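Local coordinates for protein tengpin (Thermoanaerobacter tengcongensis, PDB 2VH4) that belongs to the serpins and probably inhibits serine proteases, here captured in a latent conformation within a loop C-sheet polymer, at residues E37-S42 / I374-S379; A173-W178 / G330-A335; Y230-I235 / F359-I364; K273-Y278 / F323-E328. One frame throughout, in Å; residues are numbered along the deposited sequence.

Interaction 1. Residues E37-S42 / I374-S379; sequences ENSLIS and IGTVLS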
loop_
_atom_site.group_PDB
_atom_site.type_symbol
_atom_site.label_atom_id
_atom_site.label_comp_id
_atom_site.label_asym_id
_atom_site.label_seq_id
_atom_site.Cartn_x
_atom_site.Cartn_y
_atom_site.Cartn_z
ATOM N N GLU A 37 -16.788 -0.559 -5.264
ATOM C CA GLU A 37 -17.141 -1.736 -4.494
ATOM C C GLU A 37 -15.883 -2.572 -4.235
ATOM O O GLU A 37 -15.598 -2.942 -3.092
ATOM C CB GLU A 37 -18.203 -2.538 -5.254
ATOM C CG GLU A 37 -18.825 -3.684 -4.483
ATOM C CD GLU A 37 -19.901 -4.399 -5.288
ATOM O OE1 GLU A 37 -21.057 -3.917 -5.311
ATOM O OE2 GLU A 37 -19.587 -5.445 -5.896
ATOM N N ASN A 38 -15.131 -2.856 -5.296
ATOM C CA ASN A 38 -13.825 -3.491 -5.155
ATOM C C ASN A 38 -12.742 -2.433 -4.984
ATOM O O ASN A 38 -12.583 -1.549 -5.834
ATOM C CB ASN A 38 -13.498 -4.385 -6.363
ATOM C CG ASN A 38 -14.420 -5.595 -6.482
ATOM O OD1 ASN A 38 -14.963 -6.092 -5.498
ATOM N ND2 ASN A 38 -14.582 -6.084 -7.705
ATOM N N SER A 39 -12.016 -2.509 -3.874
ATOM C CA SER A 39 -10.854 -1.641 -3.654
ATOM C C SER A 39 -9.735 -2.387 -2.937
ATOM O O SER A 39 -9.986 -3.381 -2.266
ATOM C CB SER A 39 -11.246 -0.359 -2.901
ATOM O OG SER A 39 -11.488 -0.615 -1.542
ATOM N N LEU A 40 -8.503 -1.915 -3.098
ATOM C CA LEU A 40 -7.349 -2.549 -2.470
ATOM C C LEU A 40 -6.179 -1.588 -2.390
ATOM O O LEU A 40 -5.756 -1.020 -3.397
ATOM C CB LEU A 40 -6.924 -3.816 -3.231
ATOM C CG LEU A 40 -5.677 -4.549 -2.723
ATOM C CD1 LEU A 40 -5.941 -5.255 -1.398
ATOM C CD2 LEU A 40 -5.181 -5.537 -3.766
ATOM N N ILE A 41 -5.664 -1.403 -1.180
ATOM C CA ILE A 41 -4.476 -0.593 -0.980
ATOM C C ILE A 41 -3.393 -1.407 -0.277
ATOM O O ILE A 41 -3.685 -2.369 0.442
ATOM C CB ILE A 41 -4.781 0.741 -0.234
ATOM C CG1 ILE A 41 -5.181 0.496 1.221
ATOM C CG2 ILE A 41 -5.875 1.532 -0.955
ATOM C CD1 ILE A 41 -4.888 1.669 2.127
ATOM N N SER A 42 -2.145 -1.043 -0.535
ATOM C CA SER A 42 -1.018 -1.578 0.200
ATOM C C SER A 42 -0.343 -0.429 0.953
ATOM O O SER A 42 0.464 0.305 0.372
ATOM C CB SER A 42 -0.041 -2.253 -0.754
ATOM O OG SER A 42 1.124 -2.674 -0.068
ATOM N N ILE A 374 -4.783 -3.979 2.476
ATOM C CA ILE A 374 -6.115 -3.849 3.068
ATOM C C ILE A 374 -7.097 -3.377 2.001
ATOM O O ILE A 374 -6.811 -2.433 1.269
ATOM C CB ILE A 374 -6.114 -2.967 4.360
ATOM C CG1 ILE A 374 -7.471 -3.020 5.065
ATOM C CG2 ILE A 374 -5.670 -1.530 4.074
ATOM C CD1 ILE A 374 -7.440 -2.468 6.479
ATOM N N GLY A 375 -8.235 -4.061 1.883
ATOM C CA GLY A 375 -9.184 -3.774 0.813
ATOM C C GLY A 375 -10.630 -4.122 1.105
ATOM O O GLY A 375 -10.962 -4.552 2.210
ATOM N N THR A 376 -11.492 -3.919 0.107
ATOM C CA THR A 376 -12.933 -4.195 0.239
ATOM C C THR A 376 -13.466 -4.964 -0.970
ATOM O O THR A 376 -12.992 -4.770 -2.093
ATOM C CB THR A 376 -13.786 -2.893 0.420
ATOM O OG1 THR A 376 -13.655 -2.049 -0.731
ATOM C CG2 THR A 376 -13.361 -2.115 1.642
ATOM N N VAL A 377 -14.435 -5.846 -0.719
ATOM C CA VAL A 377 -15.193 -6.532 -1.775
ATOM C C VAL A 377 -16.671 -6.584 -1.411
ATOM O O VAL A 377 -17.031 -6.476 -0.237
ATOM C CB VAL A 377 -14.720 -7.994 -2.031
ATOM C CG1 VAL A 377 -13.517 -8.020 -2.930
ATOM C CG2 VAL A 377 -14.438 -8.729 -0.731
ATOM N N LEU A 378 -17.511 -6.763 -2.428
ATOM C CA LEU A 378 -18.942 -6.998 -2.249
ATOM C C LEU A 378 -19.704 -5.794 -1.720
ATOM O O LEU A 378 -19.118 -4.811 -1.254
ATOM C CB LEU A 378 -19.202 -8.215 -1.348
ATOM C CG LEU A 378 -18.722 -9.594 -1.808
ATOM C CD1 LEU A 378 -19.023 -10.628 -0.730
ATOM C CD2 LEU A 378 -19.347 -9.996 -3.147
ATOM N N SER A 379 -21.027 -5.891 -1.801
ATOM C CA SER A 379 -21.907 -4.879 -1.257
ATOM C C SER A 379 -22.957 -5.578 -0.412
ATOM O O SER A 379 -23.967 -6.069 -0.924
ATOM C CB SER A 379 -22.539 -4.074 -2.379
ATOM O OG SER A 379 -22.808 -2.763 -1.935
HETATM O O HOH W 1 -17.105 -2.948 -0.856
HETATM O O HOH W 2 -17.502 -6.945 -5.247
#
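Glu37 reaches over the end of 374-379, and its side chain is worth following outward. From CB, a first torsion with CG anti to the backbone N (chi1 -171°) brings CG to 3.4 Å from Leu378 O. The extended remainder carries the carboxylate on along Leu378 and Ser379: CD lies beside the carbonyl carbon of Leu378, and OE1 ends 3.3 Å from Ser379 CB. OE2 turns to a water that donates to it at 2.6 Å; the same water donates to Asn38 OD1 and accepts from Leu378 N, linking the two segments just beyond the last strand pair. A second water bridges Glu37 O and Leu378 O.

Inward, Ser39 pairs with Thr376 through two backbone bonds, and their hydroxyls also join, OG to OG1 at 2.7 Å. Ser39 O takes a further bond from Tyr276 OH. Next comes the pair Leu40 and Gly375, CA to CA only 4.0 Å apart. Ile41 and Ile374 run alongside each other, with Ile41 CG1 3.5 Å from Ile374 CG2; Leu28, Ile26 and Phe29 of helix 15-32 pack on this pair. Such a short antiparallel strand laid along the C-terminal hairpin belongs to the central sheet B of the serpin fold.

Interaction 2. Residues A173-W178 / G330-A335; sequences AFDAEW and GTKAGA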
loop_
_atom_site.group_PDB
_atom_site.type_symbol
_atom_site.label_atom_id
_atom_site.label_comp_id
_atom_site.label_asym_id
_atom_site.label_seq_id
_atom_site.Cartn_x
_atom_site.Cartn_y
_atom_site.Cartn_z
ATOM N N ALA A 173 5.107 -7.636 -4.110
ATOM C CA ALA A 173 4.516 -8.839 -4.682
ATOM C C ALA A 173 4.331 -9.886 -3.597
ATOM O O ALA A 173 5.275 -10.214 -2.862
ATOM C CB ALA A 173 5.383 -9.376 -5.817
ATOM N N PHE A 174 3.103 -10.387 -3.492
ATOM C CA PHE A 174 2.731 -11.379 -2.490
ATOM C C PHE A 174 2.165 -12.609 -3.195
ATOM O O PHE A 174 1.227 -12.493 -3.983
ATOM C CB PHE A 174 1.707 -10.779 -1.514
ATOM C CG PHE A 174 1.244 -11.730 -0.438
ATOM C CD1 PHE A 174 2.015 -11.943 0.703
ATOM C CD2 PHE A 174 0.033 -12.402 -0.560
ATOM C CE1 PHE A 174 1.591 -12.826 1.698
ATOM C CE2 PHE A 174 -0.401 -13.286 0.431
ATOM C CZ PHE A 174 0.382 -13.493 1.564
ATOM N N ASP A 175 2.749 -13.774 -2.922
ATOM C CA ASP A 175 2.306 -15.049 -3.503
ATOM C C ASP A 175 2.407 -16.137 -2.430
ATOM O O ASP A 175 3.504 -16.592 -2.096
ATOM C CB ASP A 175 3.162 -15.404 -4.726
ATOM C CG ASP A 175 2.630 -16.604 -5.518
ATOM O OD1 ASP A 175 1.741 -17.341 -5.037
ATOM O OD2 ASP A 175 3.124 -16.821 -6.646
ATOM N N ALA A 176 1.262 -16.536 -1.884
ATOM C CA ALA A 176 1.231 -17.525 -0.816
ATOM C C ALA A 176 0.084 -18.524 -0.944
ATOM O O ALA A 176 -0.985 -18.213 -1.489
ATOM C CB ALA A 176 1.187 -16.837 0.549
ATOM N N GLU A 177 0.326 -19.729 -0.435
ATOM C CA GLU A 177 -0.690 -20.768 -0.370
ATOM C C GLU A 177 -1.359 -20.757 0.991
ATOM O O GLU A 177 -0.723 -20.432 2.003
ATOM C CB GLU A 177 -0.067 -22.145 -0.600
ATOM C CG GLU A 177 0.412 -22.394 -2.025
ATOM C CD GLU A 177 0.793 -23.849 -2.289
ATOM O OE1 GLU A 177 0.505 -24.722 -1.435
ATOM O OE2 GLU A 177 1.383 -24.116 -3.359
ATOM N N TRP A 178 -2.640 -21.116 1.016
ATOM C CA TRP A 178 -3.325 -21.400 2.272
ATOM C C TRP A 178 -2.616 -22.529 2.989
ATOM O O TRP A 178 -2.099 -23.460 2.348
ATOM C CB TRP A 178 -4.774 -21.832 2.035
ATOM C CG TRP A 178 -5.649 -20.789 1.422
ATOM C CD1 TRP A 178 -6.360 -20.899 0.262
ATOM C CD2 TRP A 178 -5.907 -19.474 1.932
ATOM N NE1 TRP A 178 -7.051 -19.735 0.019
ATOM C CE2 TRP A 178 -6.792 -18.844 1.029
ATOM C CE3 TRP A 178 -5.479 -18.769 3.068
ATOM C CZ2 TRP A 178 -7.256 -17.539 1.219
ATOM C CZ3 TRP A 178 -5.944 -17.468 3.259
ATOM C CH2 TRP A 178 -6.824 -16.869 2.333
ATOM N N GLY A 330 -4.796 -20.116 -2.571
ATOM C CA GLY A 330 -4.145 -19.054 -1.819
ATOM C C GLY A 330 -4.486 -17.654 -2.275
ATOM O O GLY A 330 -5.634 -17.350 -2.608
ATOM N N THR A 331 -3.472 -16.796 -2.281
ATOM C CA THR A 331 -3.647 -15.394 -2.623
ATOM C C THR A 331 -2.427 -14.858 -3.345
ATOM O O THR A 331 -1.286 -15.055 -2.912
ATOM C CB THR A 331 -3.923 -14.539 -1.364
ATOM O OG1 THR A 331 -5.038 -15.081 -0.654
ATOM C CG2 THR A 331 -4.239 -13.098 -1.729
ATOM N N LYS A 332 -2.686 -14.194 -4.463
ATOM C CA LYS A 332 -1.686 -13.406 -5.162
ATOM C C LYS A 332 -2.073 -11.944 -4.980
ATOM O O LYS A 332 -3.236 -11.586 -5.146
ATOM C CB LYS A 332 -1.666 -13.758 -6.653
ATOM C CG LYS A 332 -1.061 -15.113 -6.993
ATOM C CD LYS A 332 -1.376 -15.499 -8.443
ATOM C CE LYS A 332 -0.281 -16.387 -9.060
ATOM N NZ LYS A 332 -0.120 -17.722 -8.397
ATOM N N ALA A 333 -1.107 -11.104 -4.627
ATOM C CA ALA A 333 -1.376 -9.682 -4.447
ATOM C C ALA A 333 -0.178 -8.828 -4.832
ATOM O O ALA A 333 0.962 -9.131 -4.480
ATOM C CB ALA A 333 -1.818 -9.384 -3.015
ATOM N N GLY A 334 -0.455 -7.759 -5.563
ATOM C CA GLY A 334 0.591 -6.875 -6.041
ATOM C C GLY A 334 0.233 -5.427 -5.819
ATOM O O GLY A 334 -0.949 -5.065 -5.814
ATOM N N ALA A 335 1.257 -4.601 -5.631
ATOM C CA ALA A 335 1.062 -3.168 -5.452
ATOM C C ALA A 335 2.210 -2.350 -6.027
ATOM O O ALA A 335 3.382 -2.743 -5.951
ATOM C CB ALA A 335 0.861 -2.832 -3.991
#
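Trp178 places CG opposite its own carbonyl carbon (chi1 -64°), and chi2 of 123° then lays the indole flat against Gly330. Gly330 CA sits 3.6 Å from the centroid of the five-membered ring, 18° off its normal, a CH-pi contact over the face. The six-membered ring carries on to Thr331: Trp178 CZ2 lies 3.8 Å from Thr331 OG1. Both polar ends are held from outside the pair: Trp178 NE1 donates to Asp327 O, and Thr331 OG1 bonds to Tyr225 OH, whose ring stacks on the indole. An alanine in place of Trp178 would probably leave Gly330 without its aromatic cover and Asp327 O without its indole donor.

Segment 330-335 corresponds to the hinge end of the reactive-centre loop, as in other serpins, inserted into sheet A antiparallel to 173-177, as the latent state requires. Four backbone bonds fasten it, among them Phe174 N to Ala333 O at 2.7 Å and Thr331 N to Ala176 O at 3.0 Å. On the face of Ala176 and Thr331, Phe174 CB packs 4.1 Å from Ala333 CB, while its ring meets Tyr225 and Tyr230 edge-to-face. On the other face Asp175 and Lys332 run alongside each other, forming a long salt bridge, OD2 to NZ 3.8 Å.

Interaction 3. Residues Y230-I235 / F359-I364; sequences YSFVAI and FIFAII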
loop_
_atom_site.group_PDB
_atom_site.type_symbol
_atom_site.label_atom_id
_atom_site.label_comp_id
_atom_site.label_asym_id
_atom_site.label_seq_id
_atom_site.Cartn_x
_atom_site.Cartn_y
_atom_site.Cartn_z
ATOM N N TYR A 230 2.230 -15.217 7.239
ATOM C CA TYR A 230 1.178 -14.305 6.851
ATOM C C TYR A 230 -0.192 -14.924 7.051
ATOM O O TYR A 230 -0.353 -16.139 6.979
ATOM C CB TYR A 230 1.369 -13.834 5.408
ATOM C CG TYR A 230 2.730 -13.225 5.169
ATOM C CD1 TYR A 230 3.772 -13.986 4.623
ATOM C CD2 TYR A 230 2.992 -11.901 5.505
ATOM C CE1 TYR A 230 5.029 -13.435 4.413
ATOM C CE2 TYR A 230 4.250 -11.343 5.294
ATOM C CZ TYR A 230 5.261 -12.116 4.755
ATOM O OH TYR A 230 6.505 -11.567 4.549
ATOM N N SER A 231 -1.166 -14.063 7.320
ATOM C CA SER A 231 -2.547 -14.476 7.460
ATOM C C SER A 231 -3.453 -13.590 6.625
ATOM O O SER A 231 -3.059 -12.513 6.173
ATOM C CB SER A 231 -2.973 -14.421 8.924
ATOM O OG SER A 231 -2.242 -15.345 9.707
ATOM N N PHE A 232 -4.666 -14.071 6.409
ATOM C CA PHE A 232 -5.712 -13.311 5.754
ATOM C C PHE A 232 -6.742 -12.977 6.828
ATOM O O PHE A 232 -7.255 -13.870 7.498
ATOM C CB PHE A 232 -6.326 -14.155 4.630
ATOM C CG PHE A 232 -7.461 -13.489 3.904
ATOM C CD1 PHE A 232 -7.234 -12.824 2.706
ATOM C CD2 PHE A 232 -8.764 -13.546 4.412
ATOM C CE1 PHE A 232 -8.284 -12.209 2.024
ATOM C CE2 PHE A 232 -9.830 -12.935 3.739
ATOM C CZ PHE A 232 -9.592 -12.273 2.546
ATOM N N VAL A 233 -7.010 -11.689 6.999
ATOM C CA VAL A 233 -7.993 -11.206 7.964
ATOM C C VAL A 233 -9.272 -10.812 7.226
ATOM O O VAL A 233 -9.221 -10.079 6.229
ATOM C CB VAL A 233 -7.444 -9.995 8.759
ATOM C CG1 VAL A 233 -8.527 -9.356 9.637
ATOM C CG2 VAL A 233 -6.258 -10.416 9.612
ATOM N N ALA A 234 -10.408 -11.311 7.710
ATOM C CA ALA A 234 -11.710 -10.996 7.130
ATOM C C ALA A 234 -12.640 -10.417 8.196
ATOM O O ALA A 234 -12.787 -10.980 9.284
ATOM C CB ALA A 234 -12.321 -12.226 6.495
ATOM N N ILE A 235 -13.252 -9.280 7.882
ATOM C CA ILE A 235 -14.043 -8.539 8.853
ATOM C C ILE A 235 -15.397 -8.194 8.272
ATOM O O ILE A 235 -15.495 -7.641 7.179
ATOM C CB ILE A 235 -13.330 -7.252 9.325
ATOM C CG1 ILE A 235 -12.032 -7.596 10.053
ATOM C CG2 ILE A 235 -14.253 -6.416 10.219
ATOM C CD1 ILE A 235 -11.158 -6.401 10.351
ATOM N N PHE A 359 -17.559 -5.977 2.756
ATOM C CA PHE A 359 -16.786 -7.071 3.336
ATOM C C PHE A 359 -15.350 -6.570 3.338
ATOM O O PHE A 359 -14.764 -6.346 2.275
ATOM C CB PHE A 359 -16.924 -8.342 2.476
ATOM C CG PHE A 359 -16.100 -9.515 2.953
ATOM C CD1 PHE A 359 -16.709 -10.589 3.593
ATOM C CD2 PHE A 359 -14.722 -9.568 2.734
ATOM C CE1 PHE A 359 -15.955 -11.690 4.029
ATOM C CE2 PHE A 359 -13.960 -10.664 3.169
ATOM C CZ PHE A 359 -14.580 -11.724 3.815
ATOM N N ILE A 360 -14.794 -6.382 4.534
ATOM C CA ILE A 360 -13.429 -5.882 4.682
ATOM C C ILE A 360 -12.422 -7.026 4.836
ATOM O O ILE A 360 -12.714 -8.047 5.469
ATOM C CB ILE A 360 -13.328 -4.864 5.854
ATOM C CG1 ILE A 360 -14.101 -3.586 5.511
ATOM C CG2 ILE A 360 -11.869 -4.528 6.197
ATOM C CD1 ILE A 360 -14.693 -2.883 6.712
ATOM N N PHE A 361 -11.239 -6.849 4.250
ATOM C CA PHE A 361 -10.158 -7.825 4.398
ATOM C C PHE A 361 -8.759 -7.207 4.463
ATOM O O PHE A 361 -8.541 -6.065 4.056
ATOM C CB PHE A 361 -10.218 -8.887 3.294
ATOM C CG PHE A 361 -9.883 -8.370 1.931
ATOM C CD1 PHE A 361 -8.562 -8.355 1.483
ATOM C CD2 PHE A 361 -10.885 -7.912 1.087
ATOM C CE1 PHE A 361 -8.239 -7.874 0.221
ATOM C CE2 PHE A 361 -10.581 -7.430 -0.180
ATOM C CZ PHE A 361 -9.251 -7.408 -0.617
ATOM N N ALA A 362 -7.811 -7.997 4.954
ATOM C CA ALA A 362 -6.413 -7.589 5.006
ATOM C C ALA A 362 -5.489 -8.801 4.931
ATOM O O ALA A 362 -5.815 -9.874 5.431
ATOM C CB ALA A 362 -6.143 -6.790 6.285
ATOM N N ILE A 363 -4.346 -8.627 4.287
ATOM C CA ILE A 363 -3.263 -9.601 4.364
ATOM C C ILE A 363 -2.272 -9.023 5.365
ATOM O O ILE A 363 -1.761 -7.905 5.175
ATOM C CB ILE A 363 -2.576 -9.810 3.009
ATOM C CG1 ILE A 363 -3.551 -10.437 2.002
ATOM C CG2 ILE A 363 -1.311 -10.654 3.170
ATOM C CD1 ILE A 363 -3.124 -10.270 0.535
ATOM N N ILE A 364 -2.014 -9.772 6.433
ATOM C CA ILE A 364 -1.238 -9.259 7.550
ATOM C C ILE A 364 0.048 -10.035 7.785
ATOM O O ILE A 364 0.090 -11.252 7.598
ATOM C CB ILE A 364 -2.078 -9.218 8.865
ATOM C CG1 ILE A 364 -2.497 -10.628 9.313
ATOM C CG2 ILE A 364 -3.294 -8.276 8.720
ATOM C CD1 ILE A 364 -2.811 -10.719 10.808
#
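Ser231, Val233 and Ile235 pair with Ile364, Ala362 and Ile360 through six backbone hydrogen bonds, the two strands running antiparallel with their axes at 165°. These are inner strands of serpin sheet B: strand 218-224 bonds to the outer side of 230-235, and strand 371-377 to that of 359-364. Val233 N to Ala362 O, at 2.7 Å, is nearly straight.

On the face carrying the phenylalanines, Phe361 has CG between its backbone N and carbonyl carbon (chi1 69°). Its CB meets the end of the Phe232 ring, Phe232 CZ touching it at 3.5 Å. The two rings are almost parallel, planes 9° apart, but offset so far that little of either ring covers the other, with centroids 5.7 Å apart. Phe359 reaches back along the same face, its CZ 3.5 Å from Ala234 CB. Phe274 and Tyr276 of strand 263-281 pack against Phe361 from the side of sheet A.

The opposite face is mostly aliphatic. Val233 and Ile364 lie nearly perpendicular, CG2 to CD1 at 3.7 Å, and Phe255 and Ile259 of helix 252-260 close over them. Ser231 OG bonds to Asn366 OD1. At the strand end the Tyr230 ring turns its edge to the backbone, CD2 lying 3.6 Å from Ile364 O near the ring plane.

Interaction 4. Residues K273-Y278 / F323-E328; sequences KFKYEY and FISVDE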
loop_
_atom_site.group_PDB
_atom_site.type_symbol
_atom_site.label_atom_id
_atom_site.label_comp_id
_atom_site.label_asym_id
_atom_site.label_seq_id
_atom_site.Cartn_x
_atom_site.Cartn_y
_atom_site.Cartn_z
ATOM N N LYS A 273 -14.536 -15.660 -3.314
ATOM C CA LYS A 273 -13.467 -15.739 -4.287
ATOM C C LYS A 273 -13.521 -14.442 -5.085
ATOM O O LYS A 273 -14.593 -14.025 -5.517
ATOM C CB LYS A 273 -13.699 -16.953 -5.189
ATOM C CG LYS A 273 -12.589 -17.289 -6.169
ATOM C CD LYS A 273 -12.827 -18.671 -6.766
ATOM C CE LYS A 273 -11.866 -18.965 -7.905
ATOM N NZ LYS A 273 -12.083 -20.327 -8.448
ATOM N N PHE A 274 -12.376 -13.782 -5.248
ATOM C CA PHE A 274 -12.327 -12.528 -6.006
ATOM C C PHE A 274 -10.988 -12.261 -6.661
ATOM O O PHE A 274 -9.934 -12.666 -6.160
ATOM C CB PHE A 274 -12.769 -11.321 -5.166
ATOM C CG PHE A 274 -12.003 -11.138 -3.877
ATOM C CD1 PHE A 274 -10.813 -10.416 -3.851
ATOM C CD2 PHE A 274 -12.500 -11.648 -2.679
ATOM C CE1 PHE A 274 -10.115 -10.223 -2.652
ATOM C CE2 PHE A 274 -11.806 -11.461 -1.474
ATOM C CZ PHE A 274 -10.610 -10.746 -1.467
ATOM N N LYS A 275 -11.058 -11.583 -7.801
ATOM C CA LYS A 275 -9.887 -11.204 -8.565
ATOM C C LYS A 275 -10.164 -9.875 -9.253
ATOM O O LYS A 275 -11.092 -9.777 -10.059
ATOM C CB LYS A 275 -9.547 -12.281 -9.602
ATOM C CG LYS A 275 -8.428 -11.892 -10.550
ATOM C CD LYS A 275 -8.108 -13.007 -11.532
ATOM C CE LYS A 275 -7.084 -12.559 -12.555
ATOM N NZ LYS A 275 -7.721 -11.734 -13.627
ATOM N N TYR A 276 -9.362 -8.860 -8.940
ATOM C CA TYR A 276 -9.518 -7.557 -9.582
ATOM C C TYR A 276 -8.258 -6.695 -9.554
ATOM O O TYR A 276 -7.306 -6.984 -8.828
ATOM C CB TYR A 276 -10.709 -6.781 -8.977
ATOM C CG TYR A 276 -10.606 -6.521 -7.485
ATOM C CD1 TYR A 276 -9.939 -5.392 -6.995
ATOM C CD2 TYR A 276 -11.181 -7.402 -6.564
ATOM C CE1 TYR A 276 -9.841 -5.149 -5.640
ATOM C CE2 TYR A 276 -11.087 -7.169 -5.207
ATOM C CZ TYR A 276 -10.419 -6.039 -4.750
ATOM O OH TYR A 276 -10.331 -5.805 -3.398
ATOM N N GLU A 277 -8.278 -5.642 -10.369
ATOM C CA GLU A 277 -7.284 -4.575 -10.333
ATOM C C GLU A 277 -7.947 -3.308 -9.816
ATOM O O GLU A 277 -9.163 -3.133 -9.953
ATOM C CB GLU A 277 -6.721 -4.314 -11.726
ATOM C CG GLU A 277 -5.985 -5.492 -12.331
ATOM C CD GLU A 277 -5.698 -5.299 -13.802
ATOM O OE1 GLU A 277 -6.407 -4.491 -14.443
ATOM O OE2 GLU A 277 -4.766 -5.956 -14.318
ATOM N N TYR A 278 -7.136 -2.428 -9.232
ATOM C CA TYR A 278 -7.612 -1.188 -8.627
ATOM C C TYR A 278 -6.575 -0.092 -8.807
ATOM O O TYR A 278 -5.371 -0.335 -8.700
ATOM C CB TYR A 278 -7.891 -1.421 -7.146
ATOM C CG TYR A 278 -8.420 -0.241 -6.364
ATOM C CD1 TYR A 278 -9.740 0.193 -6.514
ATOM C CD2 TYR A 278 -7.618 0.413 -5.434
ATOM C CE1 TYR A 278 -10.234 1.265 -5.772
ATOM C CE2 TYR A 278 -8.106 1.488 -4.687
ATOM C CZ TYR A 278 -9.410 1.904 -4.864
ATOM O OH TYR A 278 -9.896 2.959 -4.129
ATOM N N PHE A 323 -3.477 -5.239 -7.305
ATOM C CA PHE A 323 -4.088 -6.421 -7.920
ATOM C C PHE A 323 -4.173 -7.488 -6.848
ATOM O O PHE A 323 -3.253 -7.625 -6.047
ATOM C CB PHE A 323 -3.232 -6.932 -9.099
ATOM C CG PHE A 323 -3.563 -8.338 -9.540
ATOM C CD1 PHE A 323 -4.606 -8.579 -10.435
ATOM C CD2 PHE A 323 -2.831 -9.427 -9.056
ATOM C CE1 PHE A 323 -4.917 -9.883 -10.839
ATOM C CE2 PHE A 323 -3.126 -10.738 -9.463
ATOM C CZ PHE A 323 -4.167 -10.964 -10.355
ATOM N N ILE A 324 -5.270 -8.237 -6.825
ATOM C CA ILE A 324 -5.394 -9.377 -5.907
ATOM C C ILE A 324 -6.203 -10.513 -6.529
ATOM O O ILE A 324 -7.119 -10.270 -7.309
ATOM C CB ILE A 324 -5.981 -8.952 -4.533
ATOM C CG1 ILE A 324 -5.883 -10.098 -3.516
ATOM C CG2 ILE A 324 -7.425 -8.397 -4.686
ATOM C CD1 ILE A 324 -6.058 -9.666 -2.065
ATOM N N SER A 325 -5.838 -11.748 -6.199
ATOM C CA SER A 325 -6.640 -12.919 -6.556
ATOM C C SER A 325 -6.723 -13.867 -5.374
ATOM O O SER A 325 -5.725 -14.475 -4.984
ATOM C CB SER A 325 -6.059 -13.646 -7.768
ATOM O OG SER A 325 -6.956 -14.636 -8.245
ATOM N N VAL A 326 -7.912 -13.970 -4.791
ATOM C CA VAL A 326 -8.153 -14.903 -3.701
ATOM C C VAL A 326 -8.958 -16.082 -4.246
ATOM O O VAL A 326 -10.097 -15.916 -4.686
ATOM C CB VAL A 326 -8.884 -14.229 -2.502
ATOM C CG1 VAL A 326 -9.304 -15.265 -1.472
ATOM C CG2 VAL A 326 -7.992 -13.163 -1.853
ATOM N N ASP A 327 -8.348 -17.263 -4.216
ATOM C CA ASP A 327 -8.965 -18.468 -4.719
ATOM C C ASP A 327 -8.785 -19.622 -3.727
ATOM O O ASP A 327 -8.467 -19.402 -2.552
ATOM C CB ASP A 327 -8.384 -18.820 -6.092
ATOM C CG ASP A 327 -6.923 -19.263 -6.025
ATOM O OD1 ASP A 327 -6.242 -19.045 -4.996
ATOM O OD2 ASP A 327 -6.450 -19.841 -7.020
ATOM N N GLU A 328 -8.970 -20.844 -4.223
ATOM C CA GLU A 328 -8.969 -22.061 -3.412
ATOM C C GLU A 328 -7.591 -22.440 -2.885
ATOM O O GLU A 328 -7.475 -23.126 -1.870
ATOM C CB GLU A 328 -9.535 -23.223 -4.226
ATOM C CG GLU A 328 -11.015 -23.074 -4.570
ATOM C CD GLU A 328 -11.283 -22.259 -5.823
ATOM O OE1 GLU A 328 -10.346 -21.667 -6.399
ATOM O OE2 GLU A 328 -12.451 -22.213 -6.240
#
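Lys273 stretches its fully extended chain across the end of 323-328 and puts NZ between both carboxylate oxygens of Glu328, 2.9 Å from OE2 and 3.0 Å from OE1. Each oxygen uses its syn lone pair, a two-pronged salt bridge. On the way, Lys273 CG passes 3.2 Å from Val326 O. An alanine at Lys273 would probably cost Glu328 this forked grip and leave its carboxylate leaning on Lys184, which also pairs with OE2.

Next come the aromatic side chains of 273-278. Phe274 receives Val326 CB squarely over its ring centre, 4.1 Å from the centroid, while Ile324 CG2 comes to the ring edge at 3.8 Å from CE1. Ile324 CG2 also lies over one face of Tyr276, 3.8 Å from CZ, so it is wedged between two rings. Both aromatics carry CG between N and carbonyl carbon (chi1 55° and 59°), which stands the rings with a face toward the side chains of 323-326. On the other face of the sheet the Phe323 ring takes Lys275 CE at its edge, 3.8 Å from CE1.

Four backbone bonds set this register, including Val326 N to Phe274 O at 2.8 Å. The pair forms the edge region of serpin sheet A: strand 330-342 bonds to the far side of 323-326, and Ile324 rests on Phe361 and Ile363 of strand 359-365, with Leu40 of strand 39-41 also touching Tyr276 and Ile324.

Two sheets meet here. Interactions 2 and 4, centres about 9 Å apart, share sheet A, where strands 164-177, 330-342, 314-326 and 263-281 lie in that order. Interactions 1 and 3, about 11 Å apart, share sheet B, in the order 39-41, 371-377, 359-365, 230-237. The sheets pack face to face, with Phe174 of the first meeting Ile363 of the second. Along the chain, interaction 1 encloses all the others, interaction 4 is nested inside interactions 2 and 3, and those two cross. The early strand 39-41 pairs with the C-terminal strand 371-377, and in sequence the chain between them includes the strands of sheet A with its inserted reactive loop.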